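Local coordinates for extracellular solute-binding protein, family 1 (Bifidobacterium longum subsp. infantis ATCC 15697, PDB 3QUF) that probably captures a solute outside the cell and hands it to a membrane transporter for uptake, as family 1 solute-binding proteins do, at residues 135-140 / 261-266; 189-194 / 366-371; 279-284 / 352-357. All blocks are in the same frame, centred on the assembly; numbering follows the deposited sequence.

Contact 1 (135-140 / 261-266); sequences SAWVGA and VMRSGP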
loop_
_atom_site.group_PDB
_atom_site.type_symbol
_atom_site.label_atom_id
_atom_site.label_comp_id
_atom_site.label_asym_id
_atom_site.label_seq_id
_atom_site.Cartn_x
_atom_site.Cartn_y
_atom_site.Cartn_z
ATOM N N SER A 135 -1.350 -3.161 10.462
ATOM C CA SER A 135 -1.094 -4.172 9.450
ATOM C C SER A 135 -0.905 -3.512 8.110
ATOM O O SER A 135 -1.269 -2.345 7.920
ATOM C CB SER A 135 -2.227 -5.177 9.396
ATOM O OG SER A 135 -3.404 -4.527 9.061
ATOM N N ALA A 136 -0.325 -4.266 7.174
ATOM C CA ALA A 136 0.090 -3.716 5.894
ATOM C C ALA A 136 0.032 -4.799 4.844
ATOM O O ALA A 136 0.082 -5.992 5.126
ATOM C CB ALA A 136 1.516 -3.162 5.976
ATOM N N TRP A 137 -0.056 -4.349 3.615
ATOM C CA TRP A 137 0.128 -5.192 2.458
ATOM C C TRP A 137 1.430 -4.819 1.764
ATOM O O TRP A 137 1.933 -3.699 1.941
ATOM C CB TRP A 137 -1.035 -4.971 1.498
ATOM C CG TRP A 137 -1.098 -3.580 0.917
ATOM C CD1 TRP A 137 -1.737 -2.476 1.433
ATOM C CD2 TRP A 137 -0.477 -3.129 -0.298
ATOM N NE1 TRP A 137 -1.517 -1.374 0.654
ATOM C CE2 TRP A 137 -0.783 -1.752 -0.442
ATOM C CE3 TRP A 137 0.281 -3.757 -1.281
ATOM C CZ2 TRP A 137 -0.309 -1.000 -1.501
ATOM C CZ3 TRP A 137 0.750 -2.997 -2.357
ATOM C CH2 TRP A 137 0.454 -1.638 -2.449
ATOM N N VAL A 138 1.921 -5.738 0.939
ATOM C CA VAL A 138 3.111 -5.501 0.136
ATOM C C VAL A 138 2.965 -6.045 -1.270
ATOM O O VAL A 138 2.127 -6.916 -1.554
ATOM C CB VAL A 138 4.349 -6.095 0.789
ATOM C CG1 VAL A 138 4.629 -5.420 2.131
ATOM C CG2 VAL A 138 4.228 -7.612 0.897
ATOM N N GLY A 139 3.760 -5.496 -2.174
ATOM C CA GLY A 139 3.838 -5.974 -3.541
ATOM C C GLY A 139 5.278 -5.858 -4.031
ATOM O O GLY A 139 6.049 -5.006 -3.562
ATOM N N ALA A 140 5.625 -6.672 -5.020
ATOM C CA ALA A 140 7.016 -6.735 -5.494
ATOM C C ALA A 140 7.074 -7.412 -6.859
ATOM O O ALA A 140 6.025 -7.678 -7.454
ATOM C CB ALA A 140 7.887 -7.489 -4.445
ATOM N N VAL A 261 8.766 -11.368 -15.969
ATOM C CA VAL A 261 8.575 -10.612 -14.717
ATOM C C VAL A 261 7.177 -10.071 -14.673
ATOM O O VAL A 261 6.652 -9.588 -15.710
ATOM C CB VAL A 261 9.504 -9.396 -14.686
ATOM C CG1 VAL A 261 9.307 -8.607 -13.345
ATOM C CG2 VAL A 261 10.953 -9.801 -14.917
HETATM N N MSE A 262 6.564 -10.131 -13.494
HETATM C CA MSE A 262 5.290 -9.453 -13.226
HETATM C C MSE A 262 5.334 -8.818 -11.849
HETATM O O MSE A 262 6.080 -9.291 -10.991
HETATM C CB MSE A 262 4.152 -10.488 -13.277
HETATM C CG MSE A 262 4.073 -11.386 -12.062
HETATM SE SE MSE A 262 2.481 -12.560 -12.097
HETATM C CE MSE A 262 1.122 -11.333 -11.827
ATOM N N ARG A 263 4.531 -7.774 -11.650
ATOM C CA ARG A 263 4.312 -7.221 -10.340
ATOM C C ARG A 263 3.180 -8.006 -9.699
ATOM O O ARG A 263 2.099 -8.142 -10.266
ATOM C CB ARG A 263 3.976 -5.739 -10.464
ATOM C CG ARG A 263 3.778 -5.030 -9.170
ATOM C CD ARG A 263 2.367 -5.106 -8.639
ATOM N NE ARG A 263 2.133 -4.178 -7.519
ATOM C CZ ARG A 263 0.973 -4.024 -6.915
ATOM N NH1 ARG A 263 -0.101 -4.704 -7.317
ATOM N NH2 ARG A 263 0.871 -3.159 -5.919
ATOM N N SER A 264 3.410 -8.509 -8.498
ATOM C CA SER A 264 2.337 -9.154 -7.759
ATOM C C SER A 264 2.581 -9.051 -6.261
ATOM O O SER A 264 3.291 -8.164 -5.793
ATOM C CB SER A 264 2.174 -10.602 -8.205
ATOM O OG SER A 264 0.951 -11.147 -7.679
ATOM N N GLY A 265 1.889 -9.883 -5.504
ATOM C CA GLY A 265 1.993 -9.834 -4.062
ATOM C C GLY A 265 1.554 -11.163 -3.481
ATOM O O GLY A 265 1.306 -12.116 -4.198
ATOM N N PRO A 266 1.489 -11.239 -2.149
ATOM C CA PRO A 266 1.306 -12.521 -1.473
ATOM C C PRO A 266 0.021 -13.243 -1.885
ATOM O O PRO A 266 -0.065 -14.499 -1.826
ATOM C CB PRO A 266 1.263 -12.106 -0.006
ATOM C CG PRO A 266 2.152 -10.920 0.060
ATOM C CD PRO A 266 1.896 -10.175 -1.225
#
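Ala140 and Ser264 hold each other by two backbone hydrogen bonds, Ala140 N to Ser264 O (162° at the hydrogen) and Ser264 N to Ala140 O, both 2.9 Å long. They form an antiparallel hydrogen-bonded pair in the mixed sheet of this solute-binding fold, where segments 135-140 and 261-264 run at 171°. Arg263 CA adds a CH...O contact to Ala140 O at 3.4 Å. The guanidinium of Arg263 is anchored outside the two segments: NE bonds Asn296 OD1, and NH2 is also hydrogen-bonded there. NH2 passes Trp137 CZ3 obliquely at 3.6 Å, the two side chains crossing at about a right angle. Trp137 reaches it because CG stands between the backbone N and the carbonyl carbon (chi1 65°). Ser264 OG turns to Asp268. Both glycines fit tight spots: a beta carbon on Gly139 would sit close to Arg263 NH2 and Ser264 O, and one on Gly265 would collide with Val138 O. Past the strand end, Pro266 crosses Val138 squarely, with Val138 CG2 4.0 Å from Pro266 CG. Val138 O, buried and without a polar partner in the model, faces Pro266 CD at 3.3 Å.

Contact 2 (189-194 / 366-371); sequences SFTGLL and KFYWVN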
loop_
_atom_site.group_PDB
_atom_site.type_symbol
_atom_site.label_atom_id
_atom_site.label_comp_id
_atom_site.label_asym_id
_atom_site.label_seq_id
_atom_site.Cartn_x
_atom_site.Cartn_y
_atom_site.Cartn_z
ATOM N N SER A 189 5.286 -0.806 -10.782
ATOM C CA SER A 189 6.713 -0.626 -11.142
ATOM C C SER A 189 7.144 0.835 -11.054
ATOM O O SER A 189 8.230 1.159 -10.571
ATOM C CB SER A 189 7.009 -1.195 -12.567
ATOM O OG SER A 189 6.233 -0.559 -13.596
ATOM N N PHE A 190 6.298 1.724 -11.564
ATOM C CA PHE A 190 6.542 3.141 -11.468
ATOM C C PHE A 190 6.615 3.558 -10.006
ATOM O O PHE A 190 7.500 4.307 -9.619
ATOM C CB PHE A 190 5.436 3.952 -12.164
ATOM C CG PHE A 190 5.596 5.417 -11.979
ATOM C CD1 PHE A 190 6.488 6.152 -12.767
ATOM C CD2 PHE A 190 4.910 6.066 -10.961
ATOM C CE1 PHE A 190 6.662 7.495 -12.560
ATOM C CE2 PHE A 190 5.097 7.429 -10.761
ATOM C CZ PHE A 190 5.976 8.128 -11.562
ATOM N N THR A 191 5.676 3.069 -9.194
ATOM C CA THR A 191 5.656 3.463 -7.778
ATOM C C THR A 191 6.936 3.003 -7.089
ATOM O O THR A 191 7.504 3.749 -6.275
ATOM C CB THR A 191 4.411 2.936 -7.089
ATOM O OG1 THR A 191 3.272 3.499 -7.768
ATOM C CG2 THR A 191 4.368 3.328 -5.616
ATOM N N GLY A 192 7.395 1.796 -7.419
ATOM C CA GLY A 192 8.657 1.284 -6.865
ATOM C C GLY A 192 9.850 2.132 -7.248
ATOM O O GLY A 192 10.762 2.374 -6.443
ATOM N N LEU A 193 9.846 2.622 -8.485
ATOM C CA LEU A 193 10.914 3.464 -8.974
ATOM C C LEU A 193 10.876 4.838 -8.326
ATOM O O LEU A 193 11.902 5.372 -7.931
ATOM C CB LEU A 193 10.822 3.535 -10.499
ATOM C CG LEU A 193 12.024 4.138 -11.220
ATOM C CD1 LEU A 193 13.279 3.292 -10.971
ATOM C CD2 LEU A 193 11.718 4.268 -12.733
ATOM N N LEU A 194 9.674 5.384 -8.181
ATOM C CA LEU A 194 9.432 6.618 -7.461
ATOM C C LEU A 194 9.904 6.512 -6.011
ATOM O O LEU A 194 10.585 7.449 -5.502
ATOM C CB LEU A 194 7.942 6.976 -7.523
ATOM C CG LEU A 194 7.553 8.244 -6.798
ATOM C CD1 LEU A 194 8.142 9.499 -7.461
ATOM C CD2 LEU A 194 5.977 8.347 -6.649
ATOM N N LYS A 366 11.098 0.042 3.841
ATOM C CA LYS A 366 11.322 0.397 2.448
ATOM C C LYS A 366 10.131 -0.051 1.570
ATOM O O LYS A 366 10.326 -0.713 0.564
ATOM C CB LYS A 366 12.608 -0.233 1.942
ATOM C CG LYS A 366 13.851 0.246 2.675
ATOM C CD LYS A 366 15.161 -0.176 2.009
ATOM C CE LYS A 366 15.604 0.863 0.892
ATOM N NZ LYS A 366 16.702 0.419 -0.154
ATOM N N PHE A 367 8.931 0.296 1.990
ATOM C CA PHE A 367 7.725 0.061 1.230
ATOM C C PHE A 367 6.966 1.377 1.085
ATOM O O PHE A 367 6.981 2.231 1.992
ATOM C CB PHE A 367 6.841 -1.016 1.874
ATOM C CG PHE A 367 6.346 -0.673 3.277
ATOM C CD1 PHE A 367 7.096 -1.012 4.388
ATOM C CD2 PHE A 367 5.094 -0.104 3.458
ATOM C CE1 PHE A 367 6.647 -0.718 5.656
ATOM C CE2 PHE A 367 4.626 0.196 4.733
ATOM C CZ PHE A 367 5.405 -0.135 5.828
ATOM N N TYR A 368 6.275 1.537 -0.034
ATOM C CA TYR A 368 5.574 2.774 -0.310
ATOM C C TYR A 368 4.457 2.536 -1.319
ATOM O O TYR A 368 4.543 1.632 -2.125
ATOM C CB TYR A 368 6.546 3.845 -0.846
ATOM C CG TYR A 368 5.908 5.183 -1.080
ATOM C CD1 TYR A 368 5.367 5.894 -0.022
ATOM C CD2 TYR A 368 5.768 5.723 -2.378
ATOM C CE1 TYR A 368 4.763 7.122 -0.193
ATOM C CE2 TYR A 368 5.237 6.954 -2.561
ATOM C CZ TYR A 368 4.690 7.653 -1.455
ATOM O OH TYR A 368 4.089 8.868 -1.597
ATOM N N TRP A 369 3.446 3.386 -1.247
ATOM C CA TRP A 369 2.398 3.497 -2.238
ATOM C C TRP A 369 1.967 4.970 -2.262
ATOM O O TRP A 369 2.034 5.647 -1.240
ATOM C CB TRP A 369 1.215 2.574 -1.874
ATOM C CG TRP A 369 0.271 2.397 -3.031
ATOM C CD1 TRP A 369 -1.012 2.875 -3.137
ATOM C CD2 TRP A 369 0.535 1.681 -4.241
ATOM N NE1 TRP A 369 -1.554 2.509 -4.352
ATOM C CE2 TRP A 369 -0.613 1.787 -5.050
ATOM C CE3 TRP A 369 1.653 0.991 -4.738
ATOM C CZ2 TRP A 369 -0.685 1.208 -6.310
ATOM C CZ3 TRP A 369 1.575 0.427 -5.971
ATOM C CH2 TRP A 369 0.410 0.543 -6.755
ATOM N N VAL A 370 1.559 5.475 -3.423
ATOM C CA VAL A 370 1.084 6.864 -3.510
ATOM C C VAL A 370 -0.354 6.941 -2.959
ATOM O O VAL A 370 -1.315 6.538 -3.637
ATOM C CB VAL A 370 1.149 7.432 -4.916
ATOM C CG1 VAL A 370 0.680 8.907 -4.920
ATOM C CG2 VAL A 370 2.639 7.419 -5.471
ATOM N N ASN A 371 -0.486 7.453 -1.751
ATOM C CA ASN A 371 -1.779 7.545 -1.054
ATOM C C ASN A 371 -2.175 9.019 -1.032
ATOM O O ASN A 371 -1.878 9.777 -0.087
ATOM C CB ASN A 371 -1.688 6.911 0.352
ATOM C CG ASN A 371 -1.610 5.403 0.314
ATOM O OD1 ASN A 371 -0.681 4.775 0.875
ATOM N ND2 ASN A 371 -2.557 4.817 -0.333
HETATM O O HOH W 1 1.137 4.170 -6.095
#
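Thr191 stands across the indole of Trp369 at about a right angle. OG1 lies over one face of the ring system, 3.9 Å from Trp369 CZ3, and the methyl CG2 sits on the same side of the plane near the CE3 edge, 3.7 Å from Trp369 CE3. With OG1 beside the backbone N (chi1 -60°), where it can also bond Ala187 O one turn back, CG2 is left anti to that N and projects at the facing segment. A water joins the polar side of the contact, 2.8 Å from Thr191 OG1 and 3.0 Å from Val370 N, whose proton it accepts. This water hovers over the centre of the Trp369 ring, on the same side as Thr191, while the methyl keeps to the CE3 margin. Helix 188-199 is thereby packed against the end of the short strand 367-368 and the loop that follows; the strand pairs in parallel with strand 295-305 in the mixed sheet of the solute-binding-protein fold. Trp369 leaves its backbone pointing away from the helix, yet its ring turns back to meet Thr191, and it also packs edge-to-face with Trp137. Were the indole cut back to an alanine, the Thr191 methyl would probably face a gap and the bridging water lose the ring beneath it. One helical turn on, Leu194 crosses Val370 at about a right angle, CD2 to CG2 at 3.7 Å. The same Leu194 CD2 lies near the plane of the Tyr368 ring, at its edge, 4.4 Å from CE2. Thr191 CG2 approaches that ring obliquely, 4.3 Å from Tyr368 CD2, and the phenol OH is bonded beyond to Asp208 OD2.

Contact 3 (279-284 / 352-357); sequences FGVAPF and AELKDV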
loop_
_atom_site.group_PDB
_atom_site.type_symbol
_atom_site.label_atom_id
_atom_site.label_comp_id
_atom_site.label_asym_id
_atom_site.label_seq_id
_atom_site.Cartn_x
_atom_site.Cartn_y
_atom_site.Cartn_z
ATOM N N PHE A 279 9.840 -19.686 -9.782
ATOM C CA PHE A 279 9.791 -18.208 -9.632
ATOM C C PHE A 279 10.566 -17.689 -8.418
ATOM O O PHE A 279 10.667 -18.357 -7.404
ATOM C CB PHE A 279 8.333 -17.733 -9.574
ATOM C CG PHE A 279 7.626 -18.035 -8.265
ATOM C CD1 PHE A 279 7.011 -19.265 -8.058
ATOM C CD2 PHE A 279 7.584 -17.101 -7.243
ATOM C CE1 PHE A 279 6.369 -19.540 -6.847
ATOM C CE2 PHE A 279 6.942 -17.365 -6.033
ATOM C CZ PHE A 279 6.330 -18.595 -5.840
ATOM N N GLY A 280 11.092 -16.466 -8.531
ATOM C CA GLY A 280 11.661 -15.778 -7.387
ATOM C C GLY A 280 10.935 -14.472 -7.165
ATOM O O GLY A 280 10.081 -14.101 -7.965
ATOM N N VAL A 281 11.241 -13.794 -6.056
ATOM C CA VAL A 281 10.600 -12.539 -5.717
ATOM C C VAL A 281 11.651 -11.509 -5.355
ATOM O O VAL A 281 12.403 -11.730 -4.397
ATOM C CB VAL A 281 9.614 -12.666 -4.528
ATOM C CG1 VAL A 281 8.918 -11.344 -4.270
ATOM C CG2 VAL A 281 8.577 -13.779 -4.829
ATOM N N ALA A 282 11.635 -10.368 -6.050
ATOM C CA ALA A 282 12.658 -9.349 -5.874
ATOM C C ALA A 282 11.999 -8.014 -5.606
ATOM O O ALA A 282 10.879 -7.789 -6.055
ATOM C CB ALA A 282 13.491 -9.246 -7.150
ATOM N N PRO A 283 12.675 -7.119 -4.857
ATOM C CA PRO A 283 12.175 -5.761 -4.811
ATOM C C PRO A 283 12.276 -5.103 -6.191
ATOM O O PRO A 283 12.914 -5.648 -7.118
ATOM C CB PRO A 283 13.145 -5.073 -3.827
ATOM C CG PRO A 283 14.427 -5.793 -4.037
ATOM C CD PRO A 283 14.047 -7.231 -4.323
ATOM N N PHE A 284 11.662 -3.942 -6.345
ATOM C CA PHE A 284 11.786 -3.237 -7.606
ATOM C C PHE A 284 13.210 -2.725 -7.785
ATOM O O PHE A 284 13.877 -2.375 -6.800
ATOM C CB PHE A 284 10.805 -2.088 -7.692
ATOM C CG PHE A 284 9.384 -2.538 -7.671
ATOM C CD1 PHE A 284 8.770 -3.032 -8.806
ATOM C CD2 PHE A 284 8.679 -2.529 -6.484
ATOM C CE1 PHE A 284 7.464 -3.510 -8.756
ATOM C CE2 PHE A 284 7.384 -3.007 -6.425
ATOM C CZ PHE A 284 6.772 -3.484 -7.569
ATOM N N ALA A 352 8.964 -18.745 2.432
ATOM C CA ALA A 352 10.349 -18.733 1.958
ATOM C C ALA A 352 10.611 -17.797 0.791
ATOM O O ALA A 352 11.612 -17.074 0.759
ATOM C CB ALA A 352 10.808 -20.148 1.575
ATOM N N GLU A 353 9.711 -17.815 -0.185
ATOM C CA GLU A 353 9.910 -17.026 -1.392
ATOM C C GLU A 353 9.882 -15.513 -1.074
ATOM O O GLU A 353 10.443 -14.726 -1.840
ATOM C CB GLU A 353 8.816 -17.349 -2.416
ATOM C CG GLU A 353 8.801 -18.806 -2.866
ATOM C CD GLU A 353 7.980 -19.783 -1.966
ATOM O OE1 GLU A 353 7.596 -19.465 -0.816
ATOM O OE2 GLU A 353 7.706 -20.904 -2.457
ATOM N N LEU A 354 9.208 -15.127 0.005
ATOM C CA LEU A 354 9.065 -13.716 0.350
ATOM C C LEU A 354 10.046 -13.288 1.450
ATOM O O LEU A 354 9.997 -12.161 1.924
ATOM C CB LEU A 354 7.635 -13.456 0.815
ATOM C CG LEU A 354 6.543 -13.598 -0.241
ATOM C CD1 LEU A 354 5.173 -13.533 0.412
ATOM C CD2 LEU A 354 6.702 -12.513 -1.260
ATOM N N LYS A 355 10.950 -14.182 1.869
ATOM C CA LYS A 355 11.778 -13.844 3.033
ATOM C C LYS A 355 12.589 -12.588 2.815
ATOM O O LYS A 355 12.569 -11.725 3.683
ATOM C CB LYS A 355 12.723 -14.972 3.402
ATOM C CG LYS A 355 13.510 -14.670 4.687
ATOM C CD LYS A 355 14.439 -15.819 5.037
ATOM C CE LYS A 355 15.198 -15.558 6.348
ATOM N NZ LYS A 355 14.268 -15.151 7.422
ATOM N N ASP A 356 13.270 -12.469 1.676
ATOM C CA ASP A 356 14.068 -11.249 1.316
ATOM C C ASP A 356 13.204 -10.003 1.348
ATOM O O ASP A 356 13.523 -9.015 2.040
ATOM C CB ASP A 356 14.757 -11.419 -0.055
ATOM C CG ASP A 356 15.633 -10.174 -0.492
ATOM O OD1 ASP A 356 16.389 -9.585 0.333
ATOM O OD2 ASP A 356 15.594 -9.808 -1.703
ATOM N N VAL A 357 12.101 -10.023 0.615
ATOM C CA VAL A 357 11.269 -8.835 0.531
ATOM C C VAL A 357 10.709 -8.436 1.900
ATOM O O VAL A 357 10.664 -7.264 2.246
ATOM C CB VAL A 357 10.209 -8.898 -0.607
ATOM C CG1 VAL A 357 10.915 -8.904 -1.961
ATOM C CG2 VAL A 357 9.310 -10.061 -0.503
HETATM O O HOH W 2 11.720 -12.252 -1.315
HETATM O O HOH W 3 12.236 -15.491 -3.865
HETATM O O HOH W 4 14.718 -11.406 -3.785
#
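The Phe279 ring and the Glu353 carboxylate lie in almost parallel planes, 1° apart, but the touching is done by the aliphatic part of the glutamate: its CG comes to 3.9 Å from Phe279 CZ, approaching the ring obliquely. A chi2 of 86° folds the Glu353 chain, so that the carboxylate does not continue outward in an extended line, and OE2 is bonded to Gln273. On its other contacts the Phe279 ring packs against Leu269 and Leu272 of helix 269-274 and against Phe142. Between the backbones no direct hydrogen bond forms, and ordered waters do the bridging. One water accepts from Val281 N at 2.9 Å and donates to Glu353 O at 2.8 Å. A second donates to Glu353 O at 2.8 Å and to Val281 O at 3.2 Å, and accepts from Val357 N at 3.0 Å. Glu353 O is thus gripped by two waters, and the Val357 amide finds its acceptor in this second, bridging one. The arrangement sets segment 352-357, which leads into helix 355-362, over strand 279-282, which pairs antiparallel with strand 135-144 in the main sheet of the binding-protein fold. Val281 is the apolar centre of this packing, its side chain pointing toward the helix segment. With CG1 anti to the backbone N (chi1 -177°), that methyl lies 3.9 Å from Leu354 CD2 and also meets Val357; the two valine side chains cross at about a right angle. CB and CG2 of Val281 both rest against Glu353 O. Further along, Val357 CG1 rests 3.8 Å from Pro283 N, and Asp356, its OD1 bonded to Asn360, crosses Pro283 at about a right angle, OD2 nearest to CD.

All three contacts are largely buried and reach the same mixed sheet, but the centres of contacts 1 and 2 lie about 9 and 8 Å from the centre of the chain, that of contact 3 about 17 Å, where partly exposed acidic side chains take part. Contact 1 joins strand to strand by direct backbone bonds; the other two set a helical segment against strand or loop, with packing and bridging waters in place of direct hydrogen bonds. Trp369 of contact 2 packs on Arg263 of contact 1. Strands 135-144 and 279-282 are sheet neighbours, which puts Ala140 beside Ala282. Phe284 of contact 3 reaches both others, touching Arg263 as well as Ser189 and Gly192.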